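Local coordinates for kinesin-like protein Nod (Drosophila melanogaster, PDB 3DCB) that serves as the motor domain of a microtubule-binding, ATP-hydrolysing kinesin required in meiosis for distributive segregation of non-exchange chromosomes, at residues D59-H64 and T325-T330; L86-L91 and F136-A141; C96-Y101 and M237-L242; L268-K273 and R288-T293. One frame throughout, in Å; residues are numbered along the deposited sequence.

Contact 1. Residues D59-H64 and T325-T330; sequences DQNEFH and TLRFGT
Asn61 is the first residue of segment 59-64 to meet the helix, its amide lying near the guanidinium of Arg327. The approach is loose: OD1 of Asn61 stands 3.6 Å from NH2 of Arg327 with no hydrogen bond between them, and the amide and guanidinium planes are turned 64° apart. Phe63 has the largest share of the contact. With CG beside its own backbone N (chi1 -60°), its ring reaches the helix and lies against Leu326: CB of Leu326 sits over one face, 3.8 Å from the ring centroid and nearly on its normal, a CH-pi contact. CD1 of Leu326 follows on that face, 3.7 Å from CE2 of Phe63. In the ring plane, OG1 of Thr330 comes to 3.9 Å from CD1 of Phe63, while CG of Arg327 passes another part of the rim. The Thr330 hydroxyl is already committed to the helix, donating to the carbonyl oxygen of Leu326. Replacing Phe63 by an alanine would probably leave Leu326 without its aromatic lid and open a gap between strand and helix. The strand belongs to a three-stranded antiparallel sheet, paired with strand 55-58 by backbone bonds between Phe63 and Leu56. Such packing of a small sheet lobe on the last helix, 319-334, is a feature of the kinesin motor domain.

Contact 2. Residues L86-L91 and F136-A141; sequences LVDKLL and FERVTA
Arg138, the residue most covered here, reaches from helix 127-140 across to helix 84-92 with its chain extended from CG to NE. Its aliphatic part runs past Leu91, whose CD1 lies 3.4 Å from CB of Arg138 and equally near its CD, and this methyl also sits close to the guanidinium edge. Beyond it the guanidinium arrives beside Val87 and Asp88. Asp88 and Arg138 form a salt bridge through OD1 of the aspartate and NH1 of the arginine, but the two are modelled too close together, and the detailed geometry is doubtful. Leu91 has a second neighbour in Val139, with CD2 of Leu91 4.3 Å from CG2 of Val139, a light apolar touch. The helical segments run at 42° to each other and their axes stay 11.2 Å apart, a spacing bridged largely by the long arginine. Deeper in, Val87 and Leu90 rest on Ile135 of helix 127-140 and on Met237 of strand 234-241. The arrangement is that of neighbouring helices on one face of the central sheet, the layered alpha/beta architecture of the kinesin motor domain.

Contact 3. Residues C96-Y101 and M237-L242; sequences CTALAY and MNIVDL
Strands 96-101 and 237-241 run parallel, only 9° apart, in a register that pairs Cys96 with Met237 and Ala100 with Asp241, and a ladder of five backbone bonds joins Cys96, Ala98 and Ala100 to Asn238, Val240 and Leu242. The middle rungs are short and straight: Ala98 N to Asn238 O and Val240 N to Ala98 O both measure 2.7 Å, whereas the last, Leu242 N to Ala100 O, is 3.0 Å and more bent (147°). On one face of the sheet ND2 of Asn238 donates to OG1 of Thr97 at 3.0 Å, with the hydroxyl close to the amide plane. The other end of that amide is fixed too, OD1 bonding Thr225, and ND2 also reaches Ser299. This is the core of a P-loop NTPase sheet: strand 96-102 leads into the nucleotide-binding loop that begins at Gly102, while strand 234-241 ends in the DLAGSE switch II motif of kinesins. Asp241 bonds Ser109 and lies about 4 Å, side chain to ion, from the bound magnesium, consistent with a second-shell role. Leu99, its CG anti to the backbone N (chi1 -175°), brings CD1 to 3.8 Å from CG1 of Val240, and its CD2 meets CD2 of Leu242 at 3.9 Å. On the opposite face small Ala98 takes the CD1 methyl of Ile239 at 4.2 Å from its CB.

Contact 4. Residues L268-K273 and R288-T293; sequences LLSINK and RDSVLT
The carboxylate of Asp289 is the flat group that meets helix 266-277, and it is approached at one oxygen, with NZ of Lys273 arriving nearly in line with the CG-OD2 bond and not over a face. NZ lies 2.7 Å from OD2, a hydrogen-bonded salt bridge. The setting is the pair formed by helix 266-277 and the PYRDS loop leading into helix 291-295, a region that in kinesins forms part of the microtubule-binding surface. To span the distance the lysine chain is drawn out straight from CB to NZ, and it crosses the aspartate at about a right angle. With an asparagine in place of Asp289, the lysine ammonium is likely to be left without its countercharge. Inward from the salt bridge, Ser270 faces the loop and the first turn of helix 291-295. Its OG is 3.4 Å from CB of Ser290 and bonds back to the carbonyl of Leu266, while its CB meets CG2 of Thr293 at 3.5 Å. Ser290 OG donates to OG1 of Thr293, which also bonds the carbonyl of Tyr287, tying the start of helix 291-295 to the loop. CG2 of Thr293 lies 3.8 Å from CG1 of Ile271, and CD1 of Ile271 meets CD2 of Leu292 at 3.7 Å.

Overall arrangement
Following the chain from the N terminus, contact 1 opens at 59-64, contact 2 at 86-91 and contact 3 at 96-101. Contact 2 closes at 136-141, inside the loop that contact 3 closes only at 237-242, so these two cross. Contact 4 then opens and closes in series after both, and contact 1 closes last at 325-330, enclosing the other three. Contact 3 lies at the centre of the sheet. Met237 packs on helix 84-92 of contact 2 on one side, and Leu99 and Leu242 face contact 4 on the other, where Tyr101 also bonds Thr325 of the last helix. Contact 1 adds the small sheet lobe, its centre 33 Å from that of contact 2.

Contact 1. Residues D59-H64 and T325-T330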
loop_
_atom_site.group_PDB
_atom_site.type_symbol
_atom_site.label_atom_id
_atom_site.label_comp_id
_atom_site.label_asym_id
_atom_site.label_seq_id
_atom_site.Cartn_x
_atom_site.Cartn_y
_atom_site.Cartn_z
ATOM N N ASP A 59 0.665 -11.622 -22.525
ATOM C CA ASP A 59 -0.307 -11.901 -23.584
ATOM C C ASP A 59 -0.071 -11.027 -24.827
ATOM O O ASP A 59 -1.017 -10.552 -25.456
ATOM C CB ASP A 59 -1.729 -11.684 -23.055
ATOM C CG ASP A 59 -2.797 -12.156 -24.033
ATOM O OD1 ASP A 59 -2.853 -13.371 -24.315
ATOM O OD2 ASP A 59 -3.582 -11.308 -24.523
ATOM N N GLN A 60 1.199 -10.831 -25.172
ATOM C CA GLN A 60 1.591 -10.022 -26.324
ATOM C C GLN A 60 1.342 -8.534 -26.070
ATOM O O GLN A 60 1.458 -7.711 -26.976
ATOM C CB GLN A 60 0.832 -10.468 -27.577
ATOM C CG GLN A 60 0.624 -11.974 -27.684
ATOM C CD GLN A 60 1.917 -12.750 -27.582
ATOM O OE1 GLN A 60 1.983 -13.785 -26.893
ATOM N NE2 GLN A 60 2.955 -12.269 -28.278
ATOM N N ASN A 61 1.003 -8.197 -24.830
ATOM C CA ASN A 61 0.756 -6.805 -24.451
ATOM C C ASN A 61 1.905 -6.296 -23.595
ATOM O O ASN A 61 2.232 -6.898 -22.568
ATOM C CB ASN A 61 -0.533 -6.684 -23.644
ATOM C CG ASN A 61 -1.741 -7.153 -24.407
ATOM O OD1 ASN A 61 -2.851 -7.207 -23.870
ATOM N ND2 ASN A 61 -1.540 -7.486 -25.674
ATOM N N GLU A 62 2.517 -5.195 -24.010
ATOM C CA GLU A 62 3.609 -4.634 -23.244
ATOM C C GLU A 62 3.123 -3.423 -22.467
ATOM O O GLU A 62 2.727 -2.416 -23.054
ATOM C CB GLU A 62 4.758 -4.220 -24.162
ATOM C CG GLU A 62 6.004 -3.773 -23.408
ATOM C CD GLU A 62 7.153 -3.443 -24.323
ATOM O OE1 GLU A 62 8.270 -3.224 -23.822
ATOM O OE2 GLU A 62 6.937 -3.404 -25.552
ATOM N N PHE A 63 3.141 -3.529 -21.144
ATOM C CA PHE A 63 2.709 -2.426 -20.299
ATOM C C PHE A 63 3.911 -1.632 -19.832
ATOM O O PHE A 63 4.950 -2.203 -19.509
ATOM C CB PHE A 63 1.951 -2.956 -19.094
ATOM C CG PHE A 63 0.725 -3.731 -19.451
ATOM C CD1 PHE A 63 -0.529 -3.138 -19.395
ATOM C CD2 PHE A 63 0.827 -5.061 -19.839
ATOM C CE1 PHE A 63 -1.669 -3.861 -19.721
ATOM C CE2 PHE A 63 -0.301 -5.789 -20.170
ATOM C CZ PHE A 63 -1.554 -5.190 -20.109
ATOM N N HIS A 64 3.768 -0.311 -19.795
ATOM C CA HIS A 64 4.860 0.550 -19.358
ATOM C C HIS A 64 4.546 1.237 -18.033
ATOM O O HIS A 64 3.612 2.013 -17.941
ATOM C CB HIS A 64 5.158 1.600 -20.429
ATOM C CG HIS A 64 5.523 1.019 -21.759
ATOM N ND1 HIS A 64 4.592 0.459 -22.611
ATOM C CD2 HIS A 64 6.717 0.921 -22.392
ATOM C CE1 HIS A 64 5.198 0.047 -23.709
ATOM N NE2 HIS A 64 6.488 0.316 -23.602
ATOM N N THR A 325 -5.742 -6.585 -13.745
ATOM C CA THR A 325 -4.938 -5.881 -12.770
ATOM C C THR A 325 -3.995 -4.899 -13.460
ATOM O O THR A 325 -3.863 -3.757 -13.028
ATOM C CB THR A 325 -4.110 -6.864 -11.922
ATOM O OG1 THR A 325 -4.974 -7.554 -11.017
ATOM C CG2 THR A 325 -3.040 -6.130 -11.152
ATOM N N LEU A 326 -3.352 -5.338 -14.536
ATOM C CA LEU A 326 -2.430 -4.474 -15.252
ATOM C C LEU A 326 -3.130 -3.315 -15.959
ATOM O O LEU A 326 -2.540 -2.252 -16.144
ATOM C CB LEU A 326 -1.633 -5.284 -16.271
ATOM C CG LEU A 326 -0.625 -6.256 -15.659
ATOM C CD1 LEU A 326 -0.019 -7.133 -16.750
ATOM C CD2 LEU A 326 0.455 -5.474 -14.933
ATOM N N ARG A 327 -4.383 -3.515 -16.357
ATOM C CA ARG A 327 -5.110 -2.458 -17.051
ATOM C C ARG A 327 -5.579 -1.362 -16.109
ATOM O O ARG A 327 -5.630 -0.192 -16.488
ATOM C CB ARG A 327 -6.291 -3.047 -17.825
ATOM C CG ARG A 327 -5.870 -3.928 -19.014
ATOM C CD ARG A 327 -7.078 -4.421 -19.808
ATOM N NE ARG A 327 -6.831 -5.689 -20.502
ATOM C CZ ARG A 327 -6.108 -5.831 -21.611
ATOM N NH1 ARG A 327 -5.537 -4.775 -22.184
ATOM N NH2 ARG A 327 -5.963 -7.036 -22.157
ATOM N N PHE A 328 -5.920 -1.731 -14.878
ATOM C CA PHE A 328 -6.359 -0.722 -13.933
ATOM C C PHE A 328 -5.207 0.243 -13.722
ATOM O O PHE A 328 -5.381 1.462 -13.731
ATOM C CB PHE A 328 -6.734 -1.332 -12.596
ATOM C CG PHE A 328 -7.107 -0.311 -11.578
ATOM C CD1 PHE A 328 -8.400 0.178 -11.516
ATOM C CD2 PHE A 328 -6.143 0.230 -10.734
ATOM C CE1 PHE A 328 -8.738 1.191 -10.632
ATOM C CE2 PHE A 328 -6.468 1.249 -9.845
ATOM C CZ PHE A 328 -7.768 1.731 -9.795
ATOM N N GLY A 329 -4.022 -0.323 -13.532
ATOM C CA GLY A 329 -2.835 0.481 -13.313
ATOM C C GLY A 329 -2.638 1.480 -14.431
ATOM O O GLY A 329 -2.164 2.595 -14.207
ATOM N N THR A 330 -3.010 1.076 -15.637
ATOM C CA THR A 330 -2.892 1.932 -16.800
ATOM C C THR A 330 -3.831 3.120 -16.626
ATOM O O THR A 330 -3.462 4.262 -16.891
ATOM C CB THR A 330 -3.302 1.185 -18.079
ATOM O OG1 THR A 330 -2.489 0.020 -18.235
ATOM C CG2 THR A 330 -3.127 2.092 -19.288
#

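Contact 2. Residues L86-L91 and F136-A141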
loop_
_atom_site.group_PDB
_atom_site.type_symbol
_atom_site.label_atom_id
_atom_site.label_comp_id
_atom_site.label_asym_id
_atom_site.label_seq_id
_atom_site.Cartn_x
_atom_site.Cartn_y
_atom_site.Cartn_z
ATOM N N LEU A 86 9.856 7.884 -0.920
ATOM C CA LEU A 86 8.722 8.475 -0.206
ATOM C C LEU A 86 9.066 8.883 1.218
ATOM O O LEU A 86 8.523 9.857 1.734
ATOM C CB LEU A 86 7.549 7.487 -0.169
ATOM C CG LEU A 86 6.844 7.154 -1.480
ATOM C CD1 LEU A 86 5.744 6.132 -1.241
ATOM C CD2 LEU A 86 6.258 8.431 -2.055
ATOM N N VAL A 87 9.947 8.125 1.857
ATOM C CA VAL A 87 10.347 8.434 3.221
ATOM C C VAL A 87 10.883 9.852 3.278
ATOM O O VAL A 87 10.568 10.603 4.194
ATOM C CB VAL A 87 11.447 7.483 3.717
ATOM C CG1 VAL A 87 11.861 7.858 5.130
ATOM C CG2 VAL A 87 10.958 6.049 3.652
ATOM N N ASP A 88 11.696 10.207 2.290
ATOM C CA ASP A 88 12.270 11.539 2.225
ATOM C C ASP A 88 11.164 12.586 2.161
ATOM O O ASP A 88 11.232 13.608 2.836
ATOM C CB ASP A 88 13.167 11.669 0.994
ATOM C CG ASP A 88 14.364 10.737 1.042
ATOM O OD1 ASP A 88 15.175 10.848 1.988
ATOM O OD2 ASP A 88 14.500 9.890 0.137
ATOM N N LYS A 89 10.145 12.308 1.349
ATOM C CA LYS A 89 9.016 13.218 1.170
ATOM C C LYS A 89 8.167 13.336 2.441
ATOM O O LYS A 89 7.656 14.413 2.771
ATOM C CB LYS A 89 8.162 12.762 -0.020
ATOM C CG LYS A 89 8.829 12.991 -1.380
ATOM C CD LYS A 89 9.006 14.479 -1.681
ATOM C CE LYS A 89 10.161 14.765 -2.667
ATOM N NZ LYS A 89 10.027 14.129 -4.007
ATOM N N LEU A 90 8.035 12.221 3.149
ATOM C CA LEU A 90 7.287 12.198 4.388
ATOM C C LEU A 90 7.973 13.093 5.424
ATOM O O LEU A 90 7.322 13.905 6.080
ATOM C CB LEU A 90 7.209 10.770 4.928
ATOM C CG LEU A 90 6.524 10.571 6.277
ATOM C CD1 LEU A 90 5.030 10.770 6.091
ATOM C CD2 LEU A 90 6.813 9.166 6.816
ATOM N N LEU A 91 9.290 12.943 5.561
ATOM C CA LEU A 91 10.040 13.741 6.524
ATOM C C LEU A 91 10.071 15.224 6.166
ATOM O O LEU A 91 10.282 16.070 7.029
ATOM C CB LEU A 91 11.454 13.190 6.693
ATOM C CG LEU A 91 11.467 11.734 7.179
ATOM C CD1 LEU A 91 12.897 11.294 7.427
ATOM C CD2 LEU A 91 10.643 11.591 8.446
ATOM N N PHE A 136 12.799 6.153 11.683
ATOM C CA PHE A 136 13.408 6.254 13.002
ATOM C C PHE A 136 14.885 6.614 12.939
ATOM O O PHE A 136 15.405 7.284 13.825
ATOM C CB PHE A 136 13.228 4.941 13.758
ATOM C CG PHE A 136 12.043 4.932 14.679
ATOM C CD1 PHE A 136 12.076 5.662 15.863
ATOM C CD2 PHE A 136 10.892 4.221 14.361
ATOM C CE1 PHE A 136 10.980 5.684 16.723
ATOM C CE2 PHE A 136 9.787 4.234 15.214
ATOM C CZ PHE A 136 9.829 4.970 16.399
ATOM N N GLU A 137 15.564 6.179 11.888
ATOM C CA GLU A 137 16.977 6.465 11.758
ATOM C C GLU A 137 17.209 7.924 11.400
ATOM O O GLU A 137 18.090 8.573 11.961
ATOM C CB GLU A 137 17.585 5.564 10.696
ATOM C CG GLU A 137 19.088 5.581 10.690
ATOM C CD GLU A 137 19.659 4.277 10.182
ATOM O OE1 GLU A 137 19.246 3.213 10.714
ATOM O OE2 GLU A 137 20.505 4.318 9.260
ATOM N N ARG A 138 16.407 8.449 10.484
ATOM C CA ARG A 138 16.560 9.834 10.076
ATOM C C ARG A 138 16.063 10.790 11.150
ATOM O O ARG A 138 16.592 11.887 11.296
ATOM C CB ARG A 138 15.816 10.084 8.769
ATOM C CG ARG A 138 16.415 9.349 7.596
ATOM C CD ARG A 138 15.595 9.583 6.369
ATOM N NE ARG A 138 16.116 8.883 5.203
ATOM C CZ ARG A 138 15.526 8.893 4.010
ATOM N NH1 ARG A 138 14.395 9.567 3.832
ATOM N NH2 ARG A 138 16.059 8.221 2.996
ATOM N N VAL A 139 15.049 10.377 11.897
ATOM C CA VAL A 139 14.512 11.213 12.955
ATOM C C VAL A 139 15.555 11.295 14.060
ATOM O O VAL A 139 15.826 12.366 14.602
ATOM C CB VAL A 139 13.203 10.621 13.497
ATOM C CG1 VAL A 139 12.765 11.355 14.747
ATOM C CG2 VAL A 139 12.123 10.725 12.433
ATOM N N THR A 140 16.143 10.152 14.385
ATOM C CA THR A 140 17.173 10.088 15.405
ATOM C C THR A 140 18.391 10.837 14.892
ATOM O O THR A 140 19.205 11.328 15.667
ATOM C CB THR A 140 17.544 8.640 15.691
ATOM O OG1 THR A 140 16.416 7.975 16.276
ATOM C CG2 THR A 140 18.723 8.563 16.632
ATOM N N ALA A 141 18.506 10.924 13.576
ATOM C CA ALA A 141 19.620 11.624 12.963
ATOM C C ALA A 141 19.502 13.106 13.276
ATOM O O ALA A 141 20.460 13.861 13.119
ATOM C CB ALA A 141 19.610 11.405 11.457
#

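Contact 3. Residues C96-Y101 and M237-L242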
loop_
_atom_site.group_PDB
_atom_site.type_symbol
_atom_site.label_atom_id
_atom_site.label_comp_id
_atom_site.label_asym_id
_atom_site.label_seq_id
_atom_site.Cartn_x
_atom_site.Cartn_y
_atom_site.Cartn_z
ATOM N N CYS A 96 2.029 10.687 2.211
ATOM C CA CYS A 96 2.357 9.622 1.250
ATOM C C CYS A 96 1.500 8.382 1.430
ATOM O O CYS A 96 1.155 8.017 2.549
ATOM C CB CYS A 96 3.801 9.148 1.397
ATOM S SG CYS A 96 5.039 10.421 1.521
ATOM N N THR A 97 1.193 7.708 0.330
ATOM C CA THR A 97 0.407 6.489 0.412
ATOM C C THR A 97 0.908 5.400 -0.532
ATOM O O THR A 97 1.121 5.648 -1.708
ATOM C CB THR A 97 -1.067 6.744 0.111
ATOM O OG1 THR A 97 -1.568 7.778 0.968
ATOM C CG2 THR A 97 -1.869 5.471 0.367
ATOM N N ALA A 98 1.126 4.204 -0.000
ATOM C CA ALA A 98 1.572 3.077 -0.811
ATOM C C ALA A 98 0.430 2.046 -0.727
ATOM O O ALA A 98 0.083 1.586 0.364
ATOM C CB ALA A 98 2.876 2.494 -0.258
ATOM N N LEU A 99 -0.147 1.711 -1.880
ATOM C CA LEU A 99 -1.276 0.785 -1.952
ATOM C C LEU A 99 -1.023 -0.470 -2.778
ATOM O O LEU A 99 -0.638 -0.391 -3.945
ATOM C CB LEU A 99 -2.492 1.513 -2.536
ATOM C CG LEU A 99 -3.830 0.770 -2.592
ATOM C CD1 LEU A 99 -4.933 1.785 -2.391
ATOM C CD2 LEU A 99 -4.013 0.032 -3.929
ATOM N N ALA A 100 -1.266 -1.632 -2.187
ATOM C CA ALA A 100 -1.079 -2.871 -2.913
ATOM C C ALA A 100 -2.443 -3.496 -3.253
ATOM O O ALA A 100 -3.286 -3.673 -2.370
ATOM C CB ALA A 100 -0.226 -3.849 -2.095
ATOM N N TYR A 101 -2.654 -3.803 -4.533
ATOM C CA TYR A 101 -3.881 -4.423 -4.995
ATOM C C TYR A 101 -3.523 -5.528 -5.968
ATOM O O TYR A 101 -2.399 -5.581 -6.463
ATOM C CB TYR A 101 -4.773 -3.392 -5.692
ATOM C CG TYR A 101 -4.291 -2.969 -7.053
ATOM C CD1 TYR A 101 -3.139 -2.191 -7.203
ATOM C CD2 TYR A 101 -4.947 -3.411 -8.208
ATOM C CE1 TYR A 101 -2.643 -1.871 -8.467
ATOM C CE2 TYR A 101 -4.461 -3.092 -9.479
ATOM C CZ TYR A 101 -3.312 -2.325 -9.602
ATOM O OH TYR A 101 -2.850 -1.997 -10.861
ATOM N N MET A 237 2.322 8.370 6.399
ATOM C CA MET A 237 2.621 7.392 5.367
ATOM C C MET A 237 1.676 6.204 5.515
ATOM O O MET A 237 1.800 5.406 6.450
ATOM C CB MET A 237 4.050 6.880 5.477
ATOM C CG MET A 237 4.378 5.885 4.369
ATOM S SD MET A 237 6.079 5.310 4.419
ATOM C CE MET A 237 6.896 6.546 3.419
ATOM N N ASN A 238 0.759 6.079 4.567
ATOM C CA ASN A 238 -0.222 5.008 4.597
ATOM C C ASN A 238 0.216 3.768 3.828
ATOM O O ASN A 238 0.562 3.835 2.643
ATOM C CB ASN A 238 -1.551 5.502 4.021
ATOM C CG ASN A 238 -2.042 6.781 4.673
ATOM O OD1 ASN A 238 -2.410 6.801 5.854
ATOM N ND2 ASN A 238 -2.061 7.865 3.895
ATOM N N ILE A 239 0.207 2.634 4.513
ATOM C CA ILE A 239 0.546 1.373 3.891
ATOM C C ILE A 239 -0.815 0.667 3.735
ATOM O O ILE A 239 -1.447 0.286 4.728
ATOM C CB ILE A 239 1.509 0.582 4.793
ATOM C CG1 ILE A 239 2.747 1.454 5.084
ATOM C CG2 ILE A 239 1.971 -0.709 4.090
ATOM C CD1 ILE A 239 3.538 1.810 3.858
ATOM N N VAL A 240 -1.277 0.548 2.489
ATOM C CA VAL A 240 -2.569 -0.064 2.188
ATOM C C VAL A 240 -2.471 -1.456 1.596
ATOM O O VAL A 240 -1.910 -1.654 0.517
ATOM C CB VAL A 240 -3.394 0.812 1.209
ATOM C CG1 VAL A 240 -4.794 0.239 1.057
ATOM C CG2 VAL A 240 -3.473 2.248 1.737
ATOM N N ASP A 241 -3.046 -2.419 2.303
ATOM C CA ASP A 241 -3.019 -3.814 1.896
ATOM C C ASP A 241 -4.427 -4.278 1.514
ATOM O O ASP A 241 -5.202 -4.743 2.356
ATOM C CB ASP A 241 -2.486 -4.642 3.054
ATOM C CG ASP A 241 -2.130 -6.065 2.661
ATOM O OD1 ASP A 241 -1.900 -6.869 3.591
ATOM O OD2 ASP A 241 -2.071 -6.380 1.457
ATOM N N LEU A 242 -4.752 -4.146 0.233
ATOM C CA LEU A 242 -6.040 -4.595 -0.280
ATOM C C LEU A 242 -6.080 -6.114 -0.419
ATOM O O LEU A 242 -5.120 -6.730 -0.880
ATOM C CB LEU A 242 -6.340 -3.938 -1.630
ATOM C CG LEU A 242 -7.306 -2.752 -1.606
ATOM C CD1 LEU A 242 -7.066 -1.888 -0.377
ATOM C CD2 LEU A 242 -7.179 -1.928 -2.878
#

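Contact 4. Residues L268-K273 and R288-T293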
loop_
_atom_site.group_PDB
_atom_site.type_symbol
_atom_site.label_atom_id
_atom_site.label_comp_id
_atom_site.label_asym_id
_atom_site.label_seq_id
_atom_site.Cartn_x
_atom_site.Cartn_y
_atom_site.Cartn_z
ATOM N N LEU A 268 -10.675 1.097 -5.287
ATOM C CA LEU A 268 -9.800 1.370 -6.410
ATOM C C LEU A 268 -10.407 2.402 -7.338
ATOM O O LEU A 268 -9.749 3.358 -7.733
ATOM C CB LEU A 268 -9.524 0.106 -7.221
ATOM C CG LEU A 268 -8.203 -0.611 -6.984
ATOM C CD1 LEU A 268 -7.146 0.391 -6.526
ATOM C CD2 LEU A 268 -8.409 -1.690 -5.944
ATOM N N LEU A 269 -11.661 2.189 -7.716
ATOM C CA LEU A 269 -12.331 3.111 -8.619
ATOM C C LEU A 269 -12.411 4.499 -8.035
ATOM O O LEU A 269 -12.268 5.494 -8.745
ATOM C CB LEU A 269 -13.741 2.621 -8.931
ATOM C CG LEU A 269 -13.807 1.264 -9.627
ATOM C CD1 LEU A 269 -15.229 0.748 -9.553
ATOM C CD2 LEU A 269 -13.333 1.394 -11.077
ATOM N N SER A 270 -12.637 4.563 -6.732
ATOM C CA SER A 270 -12.750 5.836 -6.063
ATOM C C SER A 270 -11.442 6.611 -6.059
ATOM O O SER A 270 -11.441 7.825 -6.259
ATOM C CB SER A 270 -13.257 5.629 -4.638
ATOM O OG SER A 270 -14.519 4.990 -4.669
ATOM N N ILE A 271 -10.323 5.928 -5.845
ATOM C CA ILE A 271 -9.053 6.640 -5.838
ATOM C C ILE A 271 -8.788 7.269 -7.197
ATOM O O ILE A 271 -8.383 8.426 -7.274
ATOM C CB ILE A 271 -7.884 5.729 -5.453
ATOM C CG1 ILE A 271 -7.976 5.387 -3.971
ATOM C CG2 ILE A 271 -6.563 6.432 -5.736
ATOM C CD1 ILE A 271 -6.849 4.501 -3.488
ATOM N N ASN A 272 -9.010 6.513 -8.270
ATOM C CA ASN A 272 -8.796 7.050 -9.615
ATOM C C ASN A 272 -9.744 8.213 -9.848
ATOM O O ASN A 272 -9.352 9.252 -10.369
ATOM C CB ASN A 272 -9.032 5.977 -10.677
ATOM C CG ASN A 272 -7.744 5.301 -11.112
ATOM O OD1 ASN A 272 -6.649 5.756 -10.768
ATOM N ND2 ASN A 272 -7.865 4.220 -11.881
ATOM N N LYS A 273 -10.995 8.031 -9.447
ATOM C CA LYS A 273 -11.995 9.070 -9.606
ATOM C C LYS A 273 -11.538 10.318 -8.858
ATOM O O LYS A 273 -11.784 11.439 -9.297
ATOM C CB LYS A 273 -13.331 8.597 -9.049
ATOM C CG LYS A 273 -14.466 9.569 -9.275
ATOM C CD LYS A 273 -15.774 8.996 -8.776
ATOM C CE LYS A 273 -16.931 9.901 -9.147
ATOM N NZ LYS A 273 -18.217 9.450 -8.547
ATOM N N ARG A 288 -16.121 10.727 -0.304
ATOM C CA ARG A 288 -17.188 9.957 0.324
ATOM C C ARG A 288 -17.684 8.768 -0.501
ATOM O O ARG A 288 -18.472 7.957 -0.011
ATOM C CB ARG A 288 -18.354 10.883 0.663
ATOM C CG ARG A 288 -17.976 12.042 1.568
ATOM C CD ARG A 288 -17.679 11.588 2.984
ATOM N NE ARG A 288 -18.875 11.085 3.657
ATOM C CZ ARG A 288 -19.906 11.844 4.023
ATOM N NH1 ARG A 288 -19.889 13.149 3.783
ATOM N NH2 ARG A 288 -20.952 11.297 4.634
ATOM N N ASP A 289 -17.225 8.659 -1.745
ATOM C CA ASP A 289 -17.635 7.552 -2.604
ATOM C C ASP A 289 -17.268 6.186 -2.051
ATOM O O ASP A 289 -17.839 5.175 -2.458
ATOM C CB ASP A 289 -17.047 7.724 -3.995
ATOM C CG ASP A 289 -17.740 8.812 -4.771
ATOM O OD1 ASP A 289 -18.159 9.798 -4.128
ATOM O OD2 ASP A 289 -17.859 8.684 -6.008
ATOM N N SER A 290 -16.322 6.158 -1.119
ATOM C CA SER A 290 -15.913 4.903 -0.502
ATOM C C SER A 290 -15.270 5.200 0.831
ATOM O O SER A 290 -14.904 6.345 1.111
ATOM C CB SER A 290 -14.914 4.151 -1.388
ATOM O OG SER A 290 -13.614 4.708 -1.287
ATOM N N VAL A 291 -15.119 4.169 1.650
ATOM C CA VAL A 291 -14.502 4.348 2.954
ATOM C C VAL A 291 -12.996 4.527 2.797
ATOM O O VAL A 291 -12.376 5.294 3.544
ATOM C CB VAL A 291 -14.787 3.153 3.879
ATOM C CG1 VAL A 291 -16.272 3.095 4.212
ATOM C CG2 VAL A 291 -14.372 1.861 3.200
ATOM N N LEU A 292 -12.403 3.843 1.817
ATOM C CA LEU A 292 -10.969 3.950 1.593
ATOM C C LEU A 292 -10.540 5.383 1.321
ATOM O O LEU A 292 -9.625 5.891 1.978
ATOM C CB LEU A 292 -10.522 3.057 0.436
ATOM C CG LEU A 292 -9.016 3.180 0.155
ATOM C CD1 LEU A 292 -8.246 2.707 1.389
ATOM C CD2 LEU A 292 -8.626 2.365 -1.071
ATOM N N THR A 293 -11.188 6.035 0.356
ATOM C CA THR A 293 -10.852 7.424 0.050
ATOM C C THR A 293 -11.308 8.339 1.180
ATOM O O THR A 293 -10.845 9.475 1.289
ATOM C CB THR A 293 -11.511 7.920 -1.247
ATOM O OG1 THR A 293 -12.923 7.698 -1.191
ATOM C CG2 THR A 293 -10.939 7.192 -2.468
#